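Local coordinates for protein dihydrodipicolinate synthase (Oceanobacillus iheyensis HTE831, PDB 3D0C) that probably acts as a 4-hydroxy-tetrahydrodipicolinate synthase, a Schiff-base lyase of the lysine biosynthesis pathway built on a TIM barrel, at residues 199-204 / 236-241; 220-225 / 243-248. The protein carries 1 engineered substitution. All blocks are in the same frame, centred on the assembly; numbering follows the deposited sequence.

Both contacts use helix 235-257, which follows the eight-stranded barrel in the chain. Contact 1 (199-204 / 236-241) joins its early turns to barrel helix 196-206. Contact 2 (220-225 / 243-248) joins a later turn to the start of helix 220-232, the helix after the last barrel strand. Neither lies in the deep core. Each has a buried part, P201 and I238 in contact 1 and V245 in contact 2, beside partly exposed side chains. Contact 1 is wholly apolar and aromatic. Contact 2 adds a salt bridge to a small apolar patch. The two meet where V241 CG1 packs 3.4 Å from K222 O. Both are away from the predicted active site.

Contact 1: residues 199-204 / 236-241; sequences WAPFFY and EKIWDV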
loop_
_atom_site.group_PDB
_atom_site.type_symbol
_atom_site.label_atom_id
_atom_site.label_comp_id
_atom_site.label_asym_id
_atom_site.label_seq_id
_atom_site.Cartn_x
_atom_site.Cartn_y
_atom_site.Cartn_z
ATOM N N TRP A 199 4.290 18.800 12.689
ATOM C CA TRP A 199 2.923 18.846 13.193
ATOM C C TRP A 199 2.762 18.702 14.703
ATOM O O TRP A 199 1.704 19.020 15.244
ATOM C CB TRP A 199 2.063 17.797 12.479
ATOM C CG TRP A 199 1.823 18.160 11.061
ATOM C CD1 TRP A 199 2.611 17.852 9.986
ATOM C CD2 TRP A 199 0.785 19.009 10.566
ATOM N NE1 TRP A 199 2.132 18.466 8.855
ATOM C CE2 TRP A 199 1.012 19.186 9.182
ATOM C CE3 TRP A 199 -0.311 19.650 11.158
ATOM C CZ2 TRP A 199 0.179 19.967 8.379
ATOM C CZ3 TRP A 199 -1.141 20.431 10.357
ATOM C CH2 TRP A 199 -0.887 20.584 8.983
ATOM N N ALA A 200 3.807 18.247 15.386
ATOM C CA ALA A 200 3.748 18.040 16.828
ATOM C C ALA A 200 3.157 19.184 17.664
ATOM O O ALA A 200 2.298 18.948 18.519
ATOM C CB ALA A 200 5.140 17.671 17.355
ATOM N N PRO A 201 3.609 20.432 17.440
ATOM C CA PRO A 201 3.097 21.578 18.201
ATOM C C PRO A 201 1.589 21.731 18.114
ATOM O O PRO A 201 0.921 21.971 19.117
ATOM C CB PRO A 201 3.823 22.765 17.574
ATOM C CG PRO A 201 5.112 22.172 17.137
ATOM C CD PRO A 201 4.659 20.869 16.506
ATOM N N PHE A 202 1.051 21.579 16.913
ATOM C CA PHE A 202 -0.385 21.735 16.731
ATOM C C PHE A 202 -1.159 20.573 17.328
ATOM O O PHE A 202 -2.215 20.775 17.933
ATOM C CB PHE A 202 -0.698 21.904 15.245
ATOM C CG PHE A 202 0.048 23.038 14.619
ATOM C CD1 PHE A 202 -0.300 24.357 14.900
ATOM C CD2 PHE A 202 1.169 22.793 13.836
ATOM C CE1 PHE A 202 0.462 25.414 14.418
ATOM C CE2 PHE A 202 1.938 23.843 13.350
ATOM C CZ PHE A 202 1.582 25.158 13.644
ATOM N N PHE A 203 -0.629 19.362 17.170
ATOM C CA PHE A 203 -1.280 18.177 17.719
ATOM C C PHE A 203 -1.288 18.235 19.238
ATOM O O PHE A 203 -2.257 17.811 19.875
ATOM C CB PHE A 203 -0.555 16.908 17.278
ATOM C CG PHE A 203 -1.045 16.348 15.972
ATOM C CD1 PHE A 203 -1.007 17.115 14.810
ATOM C CD2 PHE A 203 -1.534 15.050 15.902
ATOM C CE1 PHE A 203 -1.454 16.592 13.595
ATOM C CE2 PHE A 203 -1.980 14.519 14.697
ATOM C CZ PHE A 203 -1.939 15.290 13.538
ATOM N N TYR A 204 -0.197 18.748 19.805
ATOM C CA TYR A 204 -0.050 18.865 21.254
ATOM C C TYR A 204 -1.067 19.824 21.833
ATOM O O TYR A 204 -1.679 19.549 22.866
ATOM C CB TYR A 204 1.356 19.341 21.624
ATOM C CG TYR A 204 2.264 18.230 22.075
ATOM C CD1 TYR A 204 2.709 17.262 21.175
ATOM C CD2 TYR A 204 2.661 18.125 23.409
ATOM C CE1 TYR A 204 3.528 16.214 21.587
ATOM C CE2 TYR A 204 3.481 17.081 23.837
ATOM C CZ TYR A 204 3.911 16.129 22.919
ATOM O OH TYR A 204 4.720 15.090 23.315
ATOM N N GLU A 236 7.412 30.182 23.087
ATOM C CA GLU A 236 8.481 30.806 22.324
ATOM C C GLU A 236 9.517 29.791 21.849
ATOM O O GLU A 236 9.921 29.800 20.681
ATOM C CB GLU A 236 9.154 31.892 23.164
ATOM C CG GLU A 236 8.233 33.049 23.540
ATOM C CD GLU A 236 6.952 32.586 24.227
ATOM O OE1 GLU A 236 7.047 31.876 25.258
ATOM O OE2 GLU A 236 5.850 32.929 23.735
ATOM N N LYS A 237 9.948 28.919 22.753
ATOM C CA LYS A 237 10.933 27.908 22.406
ATOM C C LYS A 237 10.319 26.875 21.448
ATOM O O LYS A 237 10.982 26.397 20.524
ATOM C CB LYS A 237 11.455 27.223 23.673
ATOM C CG LYS A 237 12.565 26.218 23.408
ATOM C CD LYS A 237 13.747 26.872 22.702
ATOM C CE LYS A 237 14.784 25.847 22.259
ATOM N NZ LYS A 237 15.384 25.110 23.401
ATOM N N ILE A 238 9.052 26.541 21.670
ATOM C CA ILE A 238 8.357 25.579 20.821
ATOM C C ILE A 238 8.444 26.017 19.361
ATOM O O ILE A 238 8.883 25.261 18.489
ATOM C CB ILE A 238 6.875 25.465 21.225
ATOM C CG1 ILE A 238 6.757 24.788 22.593
ATOM C CG2 ILE A 238 6.106 24.699 20.162
ATOM C CD1 ILE A 238 5.336 24.745 23.149
ATOM N N TRP A 239 8.023 27.252 19.105
ATOM C CA TRP A 239 8.048 27.818 17.763
ATOM C C TRP A 239 9.467 27.953 17.208
ATOM O O TRP A 239 9.679 27.767 16.013
ATOM C CB TRP A 239 7.365 29.192 17.758
ATOM C CG TRP A 239 5.886 29.149 18.017
ATOM C CD1 TRP A 239 5.144 30.089 18.677
ATOM C CD2 TRP A 239 4.963 28.132 17.598
ATOM N NE1 TRP A 239 3.817 29.723 18.695
ATOM C CE2 TRP A 239 3.678 28.527 18.037
ATOM C CE3 TRP A 239 5.094 26.932 16.887
ATOM C CZ2 TRP A 239 2.534 27.759 17.798
ATOM C CZ3 TRP A 239 3.959 26.171 16.649
ATOM C CH2 TRP A 239 2.695 26.589 17.100
ATOM N N ASP A 240 10.438 28.289 18.054
ATOM C CA ASP A 240 11.821 28.425 17.581
ATOM C C ASP A 240 12.392 27.075 17.121
ATOM O O ASP A 240 13.002 26.991 16.053
ATOM C CB ASP A 240 12.719 29.007 18.683
ATOM C CG ASP A 240 12.559 30.516 18.847
ATOM O OD1 ASP A 240 11.958 31.183 17.970
ATOM O OD2 ASP A 240 13.050 31.043 19.865
ATOM N N VAL A 241 12.206 26.025 17.919
ATOM C CA VAL A 241 12.733 24.708 17.541
ATOM C C VAL A 241 11.998 24.214 16.306
ATOM O O VAL A 241 12.600 23.617 15.407
ATOM C CB VAL A 241 12.564 23.652 18.662
ATOM C CG1 VAL A 241 13.176 22.312 18.222
ATOM C CG2 VAL A 241 13.235 24.137 19.937
#
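P201 and F202 meet I238 and W239 where a helix of the TIM barrel, 196-206, packs against helix 235-257, which comes after the barrel. The two segments run roughly antiparallel, at 147°, with axes 10.5 Å apart. No hydrogen bond crosses between them.

The aliphatic part centres on P201. CB of P201 lies 4.0 Å from CG2 of I238, and their side chains lie alongside, pointing opposite ways. This branch, anti to the backbone N, reaches P201. It also sits over one face of the W239 ring, near the rim. I238 further touches A229 and L230 of helix 220-232.

The aromatic part is made by W239. Its CG is anti to the carbonyl carbon (chi1 -67°), and the six-membered ring reaches across to helix 196-206. CZ3 of W239 comes 3.5 Å from CB of P201. The F202 ring meets the same end of the indole obliquely, with planes at 36° and centroids 5.5 Å apart. W242 packs edge-to-face with W239. With an alanine at W239, F202 would probably lose its partner across the contact, leaving a gap, and P201 would keep I238 alone. The closest F202 approach is CE1 to CH2 of W239, at 3.7 Å.

Contact 2: residues 220-225 / 243-248; sequences PQKSFA and EDVVPF
K222 and D244 form a salt bridge between helix 220-232 and helix 235-257. K222 NZ donates to D244 OD2 at 2.8 Å, on the syn lone pair of that oxygen. The lysine chain runs roughly perpendicular to the aspartate side chain. It is extended as far as CE and then bends (chi4 -64°), which turns NZ to the carboxylate. With CG anti to the backbone N (chi1 -171°), the carboxylate of D244 swings out to the lysine. D244 OD2 also lies 3.5 Å from CE of K222, beside the end of the chain. The other carboxylate oxygen, D244 OD1, is satisfied by a hydrogen bond outside the two segments.

Both residues have further partners on helix 287-303. K222 makes a cation-pi contact with W300. The NE1 of the same indole donates to the backbone O of D244. W300 thus touches the charge of K222 and the backbone of D244. On the other side of helix 220-232, S223 OG is hydrogen-bonded to E197 OE2 and more weakly to S213 OG.

The apolar part is small. V245 CG1 lies 4.0 Å from CB of K222, beside the root of the lysine chain. V245 CG1 also lies 4.1 Å from CD of K222. V245 is buried and also touches L215, in the loop after the last strand. The contact belongs to the helical layer of a DapA-family TIM barrel, where the helix after the eighth strand packs against C-terminal helices.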
loop_
_atom_site.group_PDB
_atom_site.type_symbol
_atom_site.label_atom_id
_atom_site.label_comp_id
_atom_site.label_asym_id
_atom_site.label_seq_id
_atom_site.Cartn_x
_atom_site.Cartn_y
_atom_site.Cartn_z
ATOM N N PRO A 220 18.992 14.042 17.206
ATOM C CA PRO A 220 18.064 13.801 18.316
ATOM C C PRO A 220 17.925 14.958 19.309
ATOM O O PRO A 220 16.856 15.148 19.897
ATOM C CB PRO A 220 18.637 12.548 18.972
ATOM C CG PRO A 220 20.108 12.704 18.743
ATOM C CD PRO A 220 20.150 13.134 17.289
ATOM N N GLN A 221 19.002 15.720 19.503
ATOM C CA GLN A 221 18.973 16.843 20.446
ATOM C C GLN A 221 17.937 17.901 20.045
ATOM O O GLN A 221 17.346 18.545 20.910
ATOM C CB GLN A 221 20.368 17.486 20.578
ATOM C CG GLN A 221 21.484 16.493 20.969
ATOM C CD GLN A 221 22.793 17.170 21.401
ATOM O OE1 GLN A 221 23.297 18.077 20.731
ATOM N NE2 GLN A 221 23.352 16.710 22.521
ATOM N N LYS A 222 17.714 18.080 18.745
ATOM C CA LYS A 222 16.723 19.052 18.284
ATOM C C LYS A 222 15.319 18.523 18.578
ATOM O O LYS A 222 14.449 19.253 19.065
ATOM C CB LYS A 222 16.870 19.309 16.783
ATOM C CG LYS A 222 18.137 20.067 16.396
ATOM C CD LYS A 222 18.178 20.328 14.897
ATOM C CE LYS A 222 19.469 21.014 14.475
ATOM N NZ LYS A 222 19.626 22.376 15.061
ATOM N N SER A 223 15.107 17.247 18.273
ATOM C CA SER A 223 13.824 16.601 18.510
ATOM C C SER A 223 13.481 16.642 19.991
ATOM O O SER A 223 12.329 16.881 20.361
ATOM C CB SER A 223 13.871 15.140 18.044
ATOM O OG SER A 223 14.107 15.062 16.652
ATOM N N PHE A 224 14.477 16.395 20.839
ATOM C CA PHE A 224 14.247 16.407 22.279
ATOM C C PHE A 224 14.096 17.821 22.820
ATOM O O PHE A 224 13.477 18.021 23.863
ATOM C CB PHE A 224 15.365 15.666 23.015
ATOM C CG PHE A 224 15.097 14.196 23.181
ATOM C CD1 PHE A 224 14.153 13.749 24.101
ATOM C CD2 PHE A 224 15.758 13.265 22.390
ATOM C CE1 PHE A 224 13.871 12.389 24.229
ATOM C CE2 PHE A 224 15.485 11.907 22.508
ATOM C CZ PHE A 224 14.541 11.468 23.427
ATOM N N ALA A 225 14.670 18.794 22.117
ATOM C CA ALA A 225 14.538 20.190 22.532
ATOM C C ALA A 225 13.066 20.567 22.324
ATOM O O ALA A 225 12.460 21.277 23.136
ATOM C CB ALA A 225 15.442 21.080 21.690
ATOM N N GLU A 243 10.556 26.001 13.838
ATOM C CA GLU A 243 11.042 26.668 12.630
ATOM C C GLU A 243 12.384 26.098 12.193
ATOM O O GLU A 243 12.709 26.083 11.002
ATOM C CB GLU A 243 11.259 28.165 12.867
ATOM C CG GLU A 243 10.084 28.918 13.420
ATOM C CD GLU A 243 10.382 30.398 13.513
ATOM O OE1 GLU A 243 11.425 30.758 14.099
ATOM O OE2 GLU A 243 9.578 31.195 12.996
ATOM N N ASP A 244 13.164 25.652 13.172
ATOM C CA ASP A 244 14.496 25.109 12.927
ATOM C C ASP A 244 14.506 23.730 12.267
ATOM O O ASP A 244 15.397 23.435 11.468
ATOM C CB ASP A 244 15.278 25.057 14.247
ATOM C CG ASP A 244 16.751 24.718 14.049
ATOM O OD1 ASP A 244 17.425 25.424 13.268
ATOM O OD2 ASP A 244 17.236 23.753 14.681
ATOM N N VAL A 245 13.521 22.892 12.582
ATOM C CA VAL A 245 13.474 21.543 12.014
ATOM C C VAL A 245 12.524 21.364 10.830
ATOM O O VAL A 245 12.653 20.400 10.064
ATOM C CB VAL A 245 13.100 20.504 13.088
ATOM C CG1 VAL A 245 14.121 20.529 14.210
ATOM C CG2 VAL A 245 11.701 20.782 13.621
ATOM N N VAL A 246 11.576 22.283 10.671
ATOM C CA VAL A 246 10.623 22.196 9.568
ATOM C C VAL A 246 11.302 22.014 8.206
ATOM O O VAL A 246 10.850 21.210 7.386
ATOM C CB VAL A 246 9.702 23.437 9.530
ATOM C CG1 VAL A 246 9.004 23.538 8.180
ATOM C CG2 VAL A 246 8.652 23.329 10.637
ATOM N N PRO A 247 12.400 22.749 7.946
ATOM C CA PRO A 247 13.111 22.633 6.664
ATOM C C PRO A 247 13.527 21.194 6.342
ATOM O O PRO A 247 13.534 20.786 5.179
ATOM C CB PRO A 247 14.317 23.550 6.858
ATOM C CG PRO A 247 13.771 24.616 7.776
ATOM C CD PRO A 247 13.031 23.777 8.795
ATOM N N PHE A 248 13.879 20.442 7.381
ATOM C CA PHE A 248 14.293 19.043 7.245
ATOM C C PHE A 248 13.078 18.188 6.876
ATOM O O PHE A 248 13.127 17.367 5.958
ATOM C CB PHE A 248 14.887 18.546 8.569
ATOM C CG PHE A 248 15.507 17.167 8.491
ATOM C CD1 PHE A 248 16.796 16.992 7.993
ATOM C CD2 PHE A 248 14.800 16.044 8.918
ATOM C CE1 PHE A 248 17.372 15.721 7.923
ATOM C CE2 PHE A 248 15.367 14.770 8.851
ATOM C CZ PHE A 248 16.654 14.611 8.354
#